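Long-range contacts in aminotransferase (PDB 4ZM4), which belongs to the class-III aminotransferases, a family of enzymes that use pyridoxal 5'-phosphate as cofactor: residues E16-I21 and P39-V44; D251-G256 and L277-G282; V394-H399 and P415-P420. The protein carries 1 engineered substitution. One frame throughout, in Å; residues are numbered along the deposited sequence.

Interaction 1. Residues E16-I21 and P39-V44; sequences ESLDGI and PLPLVV
The N-terminal helix 14-22 sets Ser17, Leu18 and Ile21 against Val43, in the loop that leads into strand 44-48. The three helix residues lie on one side of the helix, with Ile21 one turn after Ser17. Val43 is the hub of the contact. Its two methyl groups divide the work. CG1 lies anti to the backbone N (chi1 -178°) and points to Ser17 and Ile21, while CG2 turns to Ser17 and Leu18. The hydroxyl of Ser17 sits across the fork of the valine, with OG 3.5 Å from both Val43 CG1 and Val43 CG2. Ile21 comes from the next turn. Its chain is extended at chi2 (166°), and its CD1 meets Val43 CG1 tip to tip at 3.8 Å. Leu18 offers the base of its side chain, CB lying 4.1 Å from Val43 CG2. The same methyl also touches the helix backbone, with Val43 CG2 3.7 Å from Leu18 N. The far branch of Leu18 continues to a second partner. Its CD2 lies 4.2 Å from Pro41 CB, and the two side chains cross at about a right angle.

Around this core, Val55 packs on both Ser17 and Val43. Asn14, in the first turn of the same helix, accepts a hydrogen bond from Val43 N through its OD1. His97 of the second subunit packs on Ile21 and Val43, and Pro96 of that subunit packs on Leu18.

No hydrogen bond joins 16-21 to 39-44. The hold between them is van der Waals contact centred on one valine, so it depends on shape and not on bond direction. A directional link comes from Asn14, near the start of the helix, and should help fix where Val43 lies along the helix.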
loop_
_atom_site.group_PDB
_atom_site.type_symbol
_atom_site.label_atom_id
_atom_site.label_comp_id
_atom_site.label_asym_id
_atom_site.label_seq_id
_atom_site.Cartn_x
_atom_site.Cartn_y
_atom_site.Cartn_z
ATOM N N GLU B 16 8.700 -0.892 -28.678
ATOM C CA GLU B 16 9.811 0.027 -28.422
ATOM C C GLU B 16 9.581 0.832 -27.153
ATOM O O GLU B 16 10.518 1.125 -26.417
ATOM C CB GLU B 16 10.034 0.985 -29.618
ATOM C CG GLU B 16 10.727 0.328 -30.821
ATOM C CD GLU B 16 10.514 1.038 -32.160
ATOM O OE1 GLU B 16 9.717 2.006 -32.245
ATOM O OE2 GLU B 16 11.165 0.610 -33.139
ATOM N N SER B 17 8.335 1.229 -26.941
ATOM C CA SER B 17 7.992 2.044 -25.792
ATOM C C SER B 17 8.095 1.215 -24.520
ATOM O O SER B 17 8.592 1.705 -23.504
ATOM C CB SER B 17 6.606 2.670 -25.978
ATOM O OG SER B 17 6.048 2.976 -24.717
ATOM N N LEU B 18 7.689 -0.056 -24.578
ATOM C CA LEU B 18 7.930 -1.005 -23.462
ATOM C C LEU B 18 9.411 -1.246 -23.152
ATOM O O LEU B 18 9.792 -1.356 -21.994
ATOM C CB LEU B 18 7.256 -2.355 -23.709
ATOM C CG LEU B 18 7.356 -3.376 -22.562
ATOM C CD1 LEU B 18 6.793 -2.849 -21.260
ATOM C CD2 LEU B 18 6.651 -4.682 -22.909
ATOM N N ASP B 19 10.251 -1.299 -24.171
ATOM C CA ASP B 19 11.694 -1.447 -23.965
ATOM C C ASP B 19 12.256 -0.227 -23.256
ATOM O O ASP B 19 13.145 -0.365 -22.416
ATOM C CB ASP B 19 12.448 -1.690 -25.302
ATOM C CG ASP B 19 12.279 -3.124 -25.826
ATOM O OD1 ASP B 19 12.085 -4.054 -25.026
ATOM O OD2 ASP B 19 12.354 -3.337 -27.056
ATOM N N GLY B 20 11.751 0.961 -23.594
ATOM C CA GLY B 20 12.120 2.183 -22.904
ATOM C C GLY B 20 11.729 2.113 -21.441
ATOM O O GLY B 20 12.493 2.510 -20.536
ATOM N N ILE B 21 10.561 1.564 -21.189
ATOM C CA ILE B 21 10.075 1.446 -19.812
ATOM C C ILE B 21 10.990 0.512 -19.021
ATOM O O ILE B 21 11.346 0.827 -17.870
ATOM C CB ILE B 21 8.593 1.027 -19.781
ATOM C CG1 ILE B 21 7.731 2.203 -20.264
ATOM C CG2 ILE B 21 8.179 0.571 -18.400
ATOM C CD1 ILE B 21 6.291 1.811 -20.594
ATOM N N PRO B 39 2.206 -10.117 -23.244
ATOM C CA PRO B 39 3.233 -10.737 -24.092
ATOM C C PRO B 39 3.266 -10.183 -25.525
ATOM O O PRO B 39 4.305 -10.265 -26.178
ATOM C CB PRO B 39 2.850 -12.218 -24.081
ATOM C CG PRO B 39 1.385 -12.229 -23.754
ATOM C CD PRO B 39 1.154 -11.069 -22.846
ATOM N N LEU B 40 2.133 -9.676 -26.012
ATOM C CA LEU B 40 2.124 -8.811 -27.176
ATOM C C LEU B 40 2.080 -7.399 -26.616
ATOM O O LEU B 40 1.078 -6.974 -26.045
ATOM C CB LEU B 40 0.916 -9.070 -28.079
ATOM C CG LEU B 40 0.916 -8.212 -29.364
ATOM C CD1 LEU B 40 1.986 -8.703 -30.342
ATOM C CD2 LEU B 40 -0.459 -8.181 -30.042
ATOM N N PRO B 41 3.171 -6.667 -26.739
ATOM C CA PRO B 41 3.271 -5.399 -26.010
ATOM C C PRO B 41 2.126 -4.443 -26.246
ATOM O O PRO B 41 1.653 -4.304 -27.382
ATOM C CB PRO B 41 4.577 -4.799 -26.524
ATOM C CG PRO B 41 5.399 -5.986 -26.893
ATOM C CD PRO B 41 4.443 -7.047 -27.368
ATOM N N LEU B 42 1.718 -3.765 -25.164
ATOM C CA LEU B 42 0.698 -2.735 -25.175
ATOM C C LEU B 42 1.074 -1.742 -24.108
ATOM O O LEU B 42 1.156 -2.112 -22.939
ATOM C CB LEU B 42 -0.665 -3.347 -24.854
ATOM C CG LEU B 42 -1.919 -2.502 -25.119
ATOM C CD1 LEU B 42 -3.138 -3.299 -24.694
ATOM C CD2 LEU B 42 -1.925 -1.158 -24.401
ATOM N N VAL B 43 1.335 -0.496 -24.499
ATOM C CA VAL B 43 1.610 0.553 -23.559
ATOM C C VAL B 43 0.495 1.579 -23.646
ATOM O O VAL B 43 0.172 2.078 -24.715
ATOM C CB VAL B 43 2.966 1.245 -23.833
ATOM C CG1 VAL B 43 3.234 2.308 -22.783
ATOM C CG2 VAL B 43 4.092 0.239 -23.852
ATOM N N VAL B 44 -0.076 1.934 -22.507
ATOM C CA VAL B 44 -1.231 2.838 -22.489
ATOM C C VAL B 44 -0.803 4.287 -22.582
ATOM O O VAL B 44 0.214 4.676 -22.008
ATOM C CB VAL B 44 -2.087 2.643 -21.209
ATOM C CG1 VAL B 44 -3.248 3.623 -21.188
ATOM C CG2 VAL B 44 -2.609 1.202 -21.150
#

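Interaction 2. Residues D251-G256 and L277-G282; sequences DEVITG and LSRVMG. Engineered in segment 277-282: Arg279 (natural residue Lys). With P3B ((3E,4R,5R)-4,5-dihydroxy-3-{[(Z)-{3-hydroxy-2-methyl-5-[(phosphonooxy)methyl]pyridin-4(1H)-ylidene}methyl]imino}cyclohex-1-ene-1-carboxylic acid), chain H.
Val253 lays a methyl over the guanidinium of Arg279, an engineered residue that replaces the natural Lys. Its CG1 is 3.5 Å above the centre of that plane. The Arg279 chain bends at chi2 (-77°), which helps bring the guanidinium under this methyl. Val253 also meets P3B, its CB lying 3.6 Å from P3B NAP. One valine thus packs on both the guanidinium and the ligand ring. Asp251 OD2 accepts a hydrogen bond of 2.6 Å from P3B NAP, as expected for the pyridine nitrogen in this fold. Its OD1 takes the N-H of Val253, forming an Asx turn.

No direct hydrogen bond crosses the contact; two waters do the bridging. Water 1 lies 2.9 Å from Glu252 O and 3.0 Å from Ser278 N. Water 2 binds Val253 O and Gly256 O, and more weakly Val280 N.

Arg279 NH1 donates to Tyr67 O, and Tyr311 OH of the second subunit bonds to Arg279 N and Ser278 OG. The two segments leave the ends of neighbouring parallel strands 247-251 and 274-277. Val280 packs on helix 315-329, while Leu277 and Met281 pack on Ile107 of helix 98-110.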
loop_
_atom_site.group_PDB
_atom_site.type_symbol
_atom_site.label_atom_id
_atom_site.label_comp_id
_atom_site.label_asym_id
_atom_site.label_seq_id
_atom_site.Cartn_x
_atom_site.Cartn_y
_atom_site.Cartn_z
ATOM N N ASP B 251 -12.100 -12.270 2.499
ATOM C CA ASP B 251 -11.363 -11.349 1.628
ATOM C C ASP B 251 -12.309 -10.962 0.517
ATOM O O ASP B 251 -12.442 -11.672 -0.456
ATOM C CB ASP B 251 -10.082 -12.009 1.079
ATOM C CG ASP B 251 -9.220 -11.062 0.297
ATOM O OD1 ASP B 251 -9.664 -9.942 -0.016
ATOM O OD2 ASP B 251 -8.063 -11.450 -0.024
ATOM N N GLU B 252 -12.937 -9.798 0.660
ATOM C CA GLU B 252 -13.807 -9.262 -0.368
ATOM C C GLU B 252 -13.167 -8.141 -1.190
ATOM O O GLU B 252 -13.858 -7.259 -1.697
ATOM C CB GLU B 252 -15.116 -8.806 0.269
ATOM C CG GLU B 252 -15.894 -9.951 0.924
ATOM C CD GLU B 252 -17.357 -9.965 0.546
ATOM O OE1 GLU B 252 -17.651 -9.748 -0.649
ATOM O OE2 GLU B 252 -18.207 -10.166 1.448
ATOM N N VAL B 253 -11.853 -8.188 -1.336
ATOM C CA VAL B 253 -11.110 -7.179 -2.094
ATOM C C VAL B 253 -11.673 -7.096 -3.497
ATOM O O VAL B 253 -11.889 -6.006 -4.005
ATOM C CB VAL B 253 -9.583 -7.500 -2.131
ATOM C CG1 VAL B 253 -8.893 -6.863 -3.338
ATOM C CG2 VAL B 253 -8.913 -7.013 -0.856
ATOM N N ILE B 254 -11.996 -8.241 -4.082
ATOM C CA ILE B 254 -12.616 -8.282 -5.390
ATOM C C ILE B 254 -14.153 -8.314 -5.304
ATOM O O ILE B 254 -14.819 -7.522 -5.990
ATOM C CB ILE B 254 -12.089 -9.473 -6.215
ATOM C CG1 ILE B 254 -10.692 -9.130 -6.744
ATOM C CG2 ILE B 254 -13.003 -9.782 -7.387
ATOM C CD1 ILE B 254 -10.004 -10.314 -7.396
ATOM N N THR B 255 -14.721 -9.190 -4.477
ATOM C CA THR B 255 -16.184 -9.365 -4.444
ATOM C C THR B 255 -16.985 -8.210 -3.788
ATOM O O THR B 255 -18.164 -7.994 -4.126
ATOM C CB THR B 255 -16.583 -10.683 -3.751
ATOM O OG1 THR B 255 -16.011 -10.718 -2.440
ATOM C CG2 THR B 255 -16.108 -11.849 -4.527
ATOM N N GLY B 256 -16.357 -7.453 -2.901
ATOM C CA GLY B 256 -17.056 -6.340 -2.230
ATOM C C GLY B 256 -17.515 -5.243 -3.170
ATOM O O GLY B 256 -16.775 -4.803 -4.036
ATOM N N LEU B 277 -11.704 -5.134 2.356
ATOM C CA LEU B 277 -12.253 -4.414 1.189
ATOM C C LEU B 277 -11.201 -3.594 0.487
ATOM O O LEU B 277 -10.232 -3.139 1.129
ATOM C CB LEU B 277 -13.365 -3.487 1.646
ATOM C CG LEU B 277 -14.533 -4.112 2.413
ATOM C CD1 LEU B 277 -15.357 -3.002 3.072
ATOM C CD2 LEU B 277 -15.396 -4.959 1.522
ATOM N N SER B 278 -11.383 -3.390 -0.818
ATOM C CA SER B 278 -10.532 -2.507 -1.633
ATOM C C SER B 278 -11.212 -2.307 -3.007
ATOM O O SER B 278 -12.414 -2.446 -3.121
ATOM C CB SER B 278 -9.131 -3.088 -1.786
ATOM O OG SER B 278 -8.239 -2.203 -2.425
ATOM N N ARG B 279 -10.463 -1.959 -4.035
ATOM C CA ARG B 279 -10.919 -2.047 -5.442
ATOM C C ARG B 279 -12.101 -1.159 -5.770
ATOM O O ARG B 279 -11.904 0.015 -6.026
ATOM C CB ARG B 279 -11.211 -3.486 -5.854
ATOM C CG ARG B 279 -10.051 -4.412 -5.656
ATOM C CD ARG B 279 -8.980 -4.298 -6.711
ATOM N NE ARG B 279 -7.759 -4.823 -6.119
ATOM C CZ ARG B 279 -7.193 -6.002 -6.366
ATOM N NH1 ARG B 279 -7.681 -6.878 -7.251
ATOM N NH2 ARG B 279 -6.084 -6.292 -5.698
ATOM N N VAL B 280 -13.315 -1.712 -5.792
ATOM C CA VAL B 280 -14.496 -0.943 -6.168
ATOM C C VAL B 280 -14.665 0.190 -5.150
ATOM O O VAL B 280 -15.090 1.302 -5.497
ATOM C CB VAL B 280 -15.779 -1.811 -6.234
ATOM C CG1 VAL B 280 -17.010 -0.945 -6.438
ATOM C CG2 VAL B 280 -15.669 -2.828 -7.351
ATOM N N MET B 281 -14.307 -0.089 -3.901
ATOM C CA MET B 281 -14.491 0.872 -2.803
ATOM C C MET B 281 -13.904 2.232 -3.121
ATOM O O MET B 281 -14.535 3.221 -2.879
ATOM C CB MET B 281 -13.857 0.325 -1.509
ATOM C CG MET B 281 -14.254 1.084 -0.247
ATOM S SD MET B 281 -13.539 0.286 1.194
ATOM C CE MET B 281 -11.822 0.836 1.046
ATOM N N GLY B 282 -12.687 2.265 -3.650
ATOM C CA GLY B 282 -12.011 3.498 -3.964
ATOM C C GLY B 282 -11.966 3.867 -5.434
ATOM O O GLY B 282 -11.281 4.815 -5.795
HETATM O OAH P3B H . -2.106 -5.888 -2.637
HETATM P PBA P3B H . -3.364 -5.566 -3.547
HETATM O OAI P3B H . -2.877 -5.856 -4.935
HETATM O OAC P3B H . -3.843 -4.127 -3.444
HETATM O OAQ P3B H . -4.456 -6.722 -3.027
HETATM C CAM P3B H . -4.060 -8.094 -2.702
HETATM C CAV P3B H . -5.168 -8.881 -2.899
HETATM C CAL P3B H . -5.866 -9.284 -1.769
HETATM N NAP P3B H . -7.016 -10.042 -1.942
HETATM C CAU P3B H . -7.469 -10.376 -3.198
HETATM C CAA P3B H . -8.586 -11.151 -3.361
HETATM C CAW P3B H . -6.782 -10.022 -4.273
HETATM O OAE P3B H . -7.279 -10.385 -5.476
HETATM C CAX P3B H . -5.630 -9.236 -4.196
HETATM C CAJ P3B H . -4.906 -8.875 -5.386
HETATM N NAO P3B H . -5.218 -9.410 -6.614
HETATM C CAT P3B H . -4.466 -9.167 -7.734
HETATM C CAK P3B H . -3.204 -8.511 -7.762
HETATM C CAS P3B H . -2.429 -8.352 -8.906
HETATM C CAR P3B H . -1.214 -7.642 -8.896
HETATM O OAD P3B H . -0.572 -7.409 -9.933
HETATM O OAB P3B H . -0.679 -7.286 -7.875
HETATM C CAN P3B H . -2.925 -8.612 -10.124
HETATM C CAY P3B H . -4.338 -9.202 -10.249
HETATM O OAF P3B H . -4.173 -10.180 -11.295
HETATM C CAZ P3B H . -4.970 -9.797 -8.926
HETATM O OAG P3B H . -6.435 -9.958 -8.905
HETATM O O HOH W 1 -14.004 -4.352 -1.825
HETATM O O HOH W 2 -14.197 -4.748 -4.764
#

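Interaction 3. Residues V394-H399 and P415-P420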
loop_
_atom_site.group_PDB
_atom_site.type_symbol
_atom_site.label_atom_id
_atom_site.label_comp_id
_atom_site.label_asym_id
_atom_site.label_seq_id
_atom_site.Cartn_x
_atom_site.Cartn_y
_atom_site.Cartn_z
ATOM N N VAL B 394 -8.351 -27.045 -19.124
ATOM C CA VAL B 394 -8.035 -25.836 -19.879
ATOM C C VAL B 394 -6.835 -26.018 -20.796
ATOM O O VAL B 394 -5.869 -26.675 -20.457
ATOM C CB VAL B 394 -7.807 -24.638 -18.937
ATOM C CG1 VAL B 394 -7.275 -23.436 -19.699
ATOM C CG2 VAL B 394 -9.095 -24.272 -18.233
ATOM N N ASP B 395 -6.935 -25.455 -21.987
ATOM C CA ASP B 395 -5.867 -25.483 -22.967
ATOM C C ASP B 395 -5.125 -24.156 -22.908
ATOM O O ASP B 395 -5.456 -23.211 -23.631
ATOM C CB ASP B 395 -6.465 -25.700 -24.372
ATOM C CG ASP B 395 -5.400 -25.911 -25.447
ATOM O OD1 ASP B 395 -4.230 -25.560 -25.211
ATOM O OD2 ASP B 395 -5.756 -26.434 -26.522
ATOM N N PHE B 396 -4.127 -24.071 -22.036
ATOM C CA PHE B 396 -3.422 -22.794 -21.764
ATOM C C PHE B 396 -2.686 -22.209 -22.958
ATOM O O PHE B 396 -2.792 -21.006 -23.203
ATOM C CB PHE B 396 -2.514 -22.906 -20.532
ATOM C CG PHE B 396 -3.273 -22.954 -19.235
ATOM C CD1 PHE B 396 -3.755 -21.799 -18.652
ATOM C CD2 PHE B 396 -3.557 -24.169 -18.620
ATOM C CE1 PHE B 396 -4.483 -21.840 -17.463
ATOM C CE2 PHE B 396 -4.286 -24.219 -17.438
ATOM C CZ PHE B 396 -4.741 -23.055 -16.857
ATOM N N PRO B 397 -1.937 -23.022 -23.706
ATOM C CA PRO B 397 -1.262 -22.446 -24.876
ATOM C C PRO B 397 -2.212 -21.878 -25.921
ATOM O O PRO B 397 -1.921 -20.819 -26.485
ATOM C CB PRO B 397 -0.480 -23.630 -25.452
ATOM C CG PRO B 397 -0.208 -24.500 -24.251
ATOM C CD PRO B 397 -1.426 -24.366 -23.383
ATOM N N ARG B 398 -3.333 -22.554 -26.172
ATOM C CA ARG B 398 -4.322 -22.025 -27.111
ATOM C C ARG B 398 -4.986 -20.760 -26.571
ATOM O O ARG B 398 -5.204 -19.829 -27.326
ATOM C CB ARG B 398 -5.390 -23.042 -27.491
ATOM C CG ARG B 398 -5.077 -23.824 -28.752
ATOM C CD ARG B 398 -6.236 -24.709 -29.221
ATOM N NE ARG B 398 -5.856 -25.473 -30.403
ATOM C CZ ARG B 398 -5.092 -26.553 -30.397
ATOM N NH1 ARG B 398 -4.664 -27.087 -29.265
ATOM N NH2 ARG B 398 -4.764 -27.115 -31.544
ATOM N N HIS B 399 -5.275 -20.701 -25.279
ATOM C CA HIS B 399 -5.854 -19.480 -24.726
ATOM C C HIS B 399 -4.903 -18.285 -24.862
ATOM O O HIS B 399 -5.327 -17.231 -25.323
ATOM C CB HIS B 399 -6.320 -19.648 -23.270
ATOM C CG HIS B 399 -7.411 -18.705 -22.909
ATOM N ND1 HIS B 399 -8.732 -18.989 -23.161
ATOM C CD2 HIS B 399 -7.383 -17.457 -22.388
ATOM C CE1 HIS B 399 -9.482 -17.971 -22.776
ATOM N NE2 HIS B 399 -8.686 -17.027 -22.303
ATOM N N PRO B 415 -3.889 -13.009 -20.658
ATOM C CA PRO B 415 -3.589 -14.243 -21.391
ATOM C C PRO B 415 -3.769 -15.549 -20.639
ATOM O O PRO B 415 -3.900 -16.593 -21.291
ATOM C CB PRO B 415 -2.114 -14.106 -21.781
ATOM C CG PRO B 415 -1.617 -12.868 -21.137
ATOM C CD PRO B 415 -2.784 -12.038 -20.724
ATOM N N ASN B 416 -3.731 -15.503 -19.314
ATOM C CA ASN B 416 -3.952 -16.661 -18.500
ATOM C C ASN B 416 -5.459 -16.885 -18.391
ATOM O O ASN B 416 -6.204 -16.021 -17.947
ATOM C CB ASN B 416 -3.322 -16.469 -17.122
ATOM C CG ASN B 416 -3.402 -17.708 -16.259
ATOM O OD1 ASN B 416 -4.240 -18.594 -16.467
ATOM N ND2 ASN B 416 -2.528 -17.789 -15.297
ATOM N N ALA B 417 -5.915 -18.059 -18.783
ATOM C CA ALA B 417 -7.342 -18.334 -18.802
ATOM C C ALA B 417 -8.018 -18.221 -17.424
ATOM O O ALA B 417 -9.211 -17.951 -17.337
ATOM C CB ALA B 417 -7.576 -19.721 -19.399
ATOM N N LEU B 418 -7.267 -18.474 -16.364
ATOM C CA LEU B 418 -7.787 -18.427 -15.001
ATOM C C LEU B 418 -7.927 -17.012 -14.441
ATOM O O LEU B 418 -8.515 -16.830 -13.384
ATOM C CB LEU B 418 -6.881 -19.224 -14.080
ATOM C CG LEU B 418 -6.703 -20.708 -14.435
ATOM C CD1 LEU B 418 -5.589 -21.294 -13.610
ATOM C CD2 LEU B 418 -7.976 -21.482 -14.215
ATOM N N GLU B 419 -7.424 -16.003 -15.138
ATOM C CA GLU B 419 -7.590 -14.627 -14.699
ATOM C C GLU B 419 -8.924 -14.048 -15.199
ATOM O O GLU B 419 -9.195 -14.038 -16.385
ATOM C CB GLU B 419 -6.437 -13.774 -15.193
ATOM C CG GLU B 419 -5.102 -14.130 -14.547
ATOM C CD GLU B 419 -5.042 -13.763 -13.088
ATOM O OE1 GLU B 419 -5.907 -13.005 -12.598
ATOM O OE2 GLU B 419 -4.132 -14.257 -12.401
ATOM N N PRO B 420 -9.753 -13.544 -14.283
ATOM C CA PRO B 420 -11.096 -13.147 -14.676
ATOM C C PRO B 420 -11.175 -11.867 -15.541
ATOM O O PRO B 420 -10.218 -11.089 -15.598
ATOM C CB PRO B 420 -11.793 -12.947 -13.327
ATOM C CG PRO B 420 -10.706 -12.552 -12.391
ATOM C CD PRO B 420 -9.484 -13.284 -12.851
HETATM O O HOH W 3 -3.813 -19.216 -20.611
#
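Ala417 CB is the centre of the contact, held between Val394 and His399. It lies 3.7 Å from Val394 CG1. On the histidine side it makes a CH-pi contact, 3.8 Å from the centroid of the His399 ring. His399 CG lies anti to the backbone N (chi1 -154°), which helps turn the ring face to this methyl. Pro415 O lies at the edge of the same ring. Phe396 meets the other segment with its rim. Its CE1 is 3.4 Å from Asn416 OD1, and the ring and amide planes are 79° apart. Its CZ is 3.8 Å from Leu418 CD1, the two side chains crossing at about a right angle.

The next shell sets these groups in place. Val394 CG1 lies over the centre of the Phe396 ring, 3.7 Å above its plane, so this methyl serves both the phenylalanine and Ala417. Asn416 OD1 accepts from Leu418 N at 3.0 Å, from above the carbonyl plane. This Asx turn opens a type I turn from Asn416 to Glu419, which presents Ala417 to the helix. Water 3 binds Pro415 O and Ala417 N. Asp395 is the N-cap of helix 396-408. Its OD1 takes Arg398 N from above the carboxylate plane, and its OD2 uses the syn lone pair in a salt bridge to Arg398 NH1. His399 ND1 accepts from Leu373 N of strand 368-373, which helps fix the ring rotation.

The segments share no direct hydrogen bond. Polar bonds shape each side, and methyl and ring contacts join them, with water 3 adding a weak link to Phe396 O. With ND1 used as an acceptor, His399 is probably neutral, with its proton on NE2. The same turn carries Glu419, which touches P3B, so the contact holds a turn that reaches the ligand pocket.

Overall arrangement
The three contacts follow one another along the chain without interleaving. Interaction 2 is the most central, about 7 Å from the centre of the chain, at the ends of strands in the seven-stranded sheet. Interactions 1 and 3 lie farther out, with centres about 29 and 24 Å from that of interaction 2. Their own centres are about 22 Å apart, yet they touch, Pro39 CD lying 3.7 Å from Pro415 CG. Interactions 2 and 3 come within about 6 Å at their nearest atoms, and both supply residues to the P3B pocket. Interactions 1 and 2 also touch the second subunit, so the pocket and the N-terminal region are both tied to the dimer.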